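Local coordinates for vaginolysin (Gardnerella vaginalis, PDB 5IMY), which is a secreted cholesterol-dependent cytolysin, a toxin that probably binds cholesterol in host membranes and lyses cells by inserting transmembrane beta strands, at residues N213-Y218 and G262-V267. Residues are numbered along the deposited sequence; the frame is centred on the assembly and turned at random.
Sequences NFKQTY and GRSMYV
The side-chain amide of Asn213 lies flat over one face of the Tyr266 ring, the two planes only 6° apart, and CB of Asn213 adds an off-centre CH-pi contact 4.2 Å from the ring centroid. A short planar amide suits this place, since it can stack on the phenol as a ring would. On the other side of the sheet, the Phe214 ring receives Val267 CG2 at its edge, 3.5 Å from CD2, while Met265 CE packs obliquely 3.9 Å from the same CD2. Met265 has CG between its backbone N and carbonyl carbon (chi1 61°), and the extended, unbranched thioether chain carries its CE methyl to Phe214. Leu329 of helix 326-335 touches all three residues, so this apolar face is where the helix packs on the sheet.

The strands belong to the central antiparallel sheet of the cholesterol-dependent cytolysin fold, whose flanking helices become membrane-spanning hairpins in family members. They run almost exactly antiparallel, with Phe214–Met265 and Gln216–Arg263 as hydrogen-bonded pairs; Gln216 N to Arg263 O is 2.7 Å. Gln216 and Arg263 extend side by side, and Gln216 OE1 meets the guanidinium edge in its plane, 2.8 Å from NH1, in a weak, bent bond (127°). The stronger partner of NH1 is Leu332 O, a hydrogen bond to helix 326-335; arginine's long chain ends in a nitrogen whose two N-H groups can serve both acceptors. Where the chain turns a corner, Gly262 CA sits 3.5 Å from Tyr218 CD2; its backbone angles would jam a CB against the preceding carbonyl O and also point it at Gln216 O, hence glycine.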
loop_
_atom_site.group_PDB
_atom_site.type_symbol
_atom_site.label_atom_id
_atom_site.label_comp_id
_atom_site.label_asym_id
_atom_site.label_seq_id
_atom_site.Cartn_x
_atom_site.Cartn_y
_atom_site.Cartn_z
ATOM N N ASN A 213 10.149 15.575 24.131
ATOM C CA ASN A 213 10.267 16.499 25.252
ATOM C C ASN A 213 9.989 15.727 26.536
ATOM O O ASN A 213 8.898 15.175 26.703
ATOM C CB ASN A 213 9.290 17.665 25.095
ATOM C CG ASN A 213 9.455 18.721 26.173
ATOM O OD1 ASN A 213 10.539 18.897 26.729
ATOM N ND2 ASN A 213 8.374 19.432 26.472
ATOM N N PHE A 214 10.973 15.675 27.429
ATOM C CA PHE A 214 10.824 15.009 28.717
ATOM C C PHE A 214 10.635 16.052 29.807
ATOM O O PHE A 214 11.432 16.991 29.920
ATOM C CB PHE A 214 12.041 14.140 29.040
ATOM C CG PHE A 214 12.113 12.876 28.243
ATOM C CD1 PHE A 214 11.372 11.765 28.612
ATOM C CD2 PHE A 214 12.925 12.790 27.127
ATOM C CE1 PHE A 214 11.437 10.598 27.880
ATOM C CE2 PHE A 214 12.995 11.626 26.392
ATOM C CZ PHE A 214 12.251 10.527 26.768
ATOM N N LYS A 215 9.583 15.886 30.604
ATOM C CA LYS A 215 9.298 16.761 31.734
ATOM C C LYS A 215 9.218 15.918 32.996
ATOM O O LYS A 215 8.360 15.035 33.106
ATOM C CB LYS A 215 7.996 17.534 31.522
ATOM C CG LYS A 215 8.179 18.834 30.763
ATOM C CD LYS A 215 6.849 19.454 30.378
ATOM C CE LYS A 215 7.056 20.782 29.676
ATOM N NZ LYS A 215 5.819 21.266 29.005
ATOM N N GLN A 216 10.113 16.191 33.943
ATOM C CA GLN A 216 10.117 15.540 35.247
ATOM C C GLN A 216 9.676 16.573 36.278
ATOM O O GLN A 216 10.409 17.527 36.564
ATOM C CB GLN A 216 11.499 14.981 35.573
ATOM C CG GLN A 216 12.110 14.174 34.437
ATOM C CD GLN A 216 13.331 13.389 34.865
ATOM O OE1 GLN A 216 14.464 13.855 34.731
ATOM N NE2 GLN A 216 13.108 12.186 35.383
ATOM N N THR A 217 8.478 16.390 36.824
ATOM C CA THR A 217 7.897 17.329 37.774
ATOM C C THR A 217 8.084 16.793 39.187
ATOM O O THR A 217 7.587 15.711 39.515
ATOM C CB THR A 217 6.412 17.553 37.481
ATOM O OG1 THR A 217 6.256 18.075 36.156
ATOM C CG2 THR A 217 5.804 18.535 38.480
ATOM N N TYR A 218 8.793 17.556 40.020
ATOM C CA TYR A 218 8.920 17.212 41.431
ATOM C C TYR A 218 7.718 17.693 42.230
ATOM O O TYR A 218 7.191 16.957 43.071
ATOM C CB TYR A 218 10.198 17.820 42.005
ATOM C CG TYR A 218 11.461 17.364 41.315
ATOM C CD1 TYR A 218 11.701 16.019 41.065
ATOM C CD2 TYR A 218 12.412 18.283 40.905
ATOM C CE1 TYR A 218 12.856 15.607 40.428
ATOM C CE2 TYR A 218 13.566 17.884 40.264
ATOM C CZ TYR A 218 13.786 16.545 40.030
ATOM O OH TYR A 218 14.940 16.152 39.395
ATOM N N GLY A 262 10.701 21.352 38.244
ATOM C CA GLY A 262 11.468 20.134 38.119
ATOM C C GLY A 262 12.563 20.194 37.078
ATOM O O GLY A 262 13.402 21.101 37.098
ATOM N N ARG A 263 12.564 19.227 36.163
ATOM C CA ARG A 263 13.647 19.053 35.208
ATOM C C ARG A 263 13.055 18.806 33.830
ATOM O O ARG A 263 12.160 17.970 33.679
ATOM C CB ARG A 263 14.544 17.886 35.632
ATOM C CG ARG A 263 15.951 17.915 35.071
ATOM C CD ARG A 263 16.875 17.079 35.942
ATOM N NE ARG A 263 18.080 16.655 35.236
ATOM C CZ ARG A 263 18.169 15.555 34.494
ATOM N NH1 ARG A 263 17.120 14.755 34.345
ATOM N NH2 ARG A 263 19.313 15.254 33.894
ATOM N N SER A 264 13.549 19.536 32.833
ATOM C CA SER A 264 13.030 19.466 31.475
ATOM C C SER A 264 14.184 19.346 30.492
ATOM O O SER A 264 15.226 19.984 30.667
ATOM C CB SER A 264 12.191 20.708 31.145
ATOM O OG SER A 264 11.912 20.788 29.758
ATOM N N MET A 265 13.997 18.529 29.458
ATOM C CA MET A 265 15.018 18.373 28.433
ATOM C C MET A 265 14.380 17.925 27.127
ATOM O O MET A 265 13.312 17.307 27.115
ATOM C CB MET A 265 16.094 17.367 28.858
ATOM C CG MET A 265 15.579 15.962 29.115
ATOM S SD MET A 265 16.923 14.789 29.367
ATOM C CE MET A 265 16.005 13.258 29.402
ATOM N N TYR A 266 15.060 18.240 26.028
ATOM C CA TYR A 266 14.685 17.797 24.694
ATOM C C TYR A 266 15.695 16.770 24.202
ATOM O O TYR A 266 16.905 16.952 24.368
ATOM C CB TYR A 266 14.625 18.977 23.721
ATOM C CG TYR A 266 13.326 19.746 23.770
ATOM C CD1 TYR A 266 12.272 19.413 22.932
ATOM C CD2 TYR A 266 13.152 20.803 24.651
ATOM C CE1 TYR A 266 11.082 20.109 22.968
ATOM C CE2 TYR A 266 11.962 21.508 24.695
ATOM C CZ TYR A 266 10.930 21.156 23.851
ATOM O OH TYR A 266 9.740 21.849 23.885
ATOM N N VAL A 267 15.198 15.698 23.591
ATOM C CA VAL A 267 16.035 14.589 23.148
ATOM C C VAL A 267 15.753 14.315 21.680
ATOM O O VAL A 267 14.589 14.234 21.270
ATOM C CB VAL A 267 15.792 13.319 23.985
ATOM C CG1 VAL A 267 16.763 12.223 23.572
ATOM C CG2 VAL A 267 15.928 13.625 25.468
#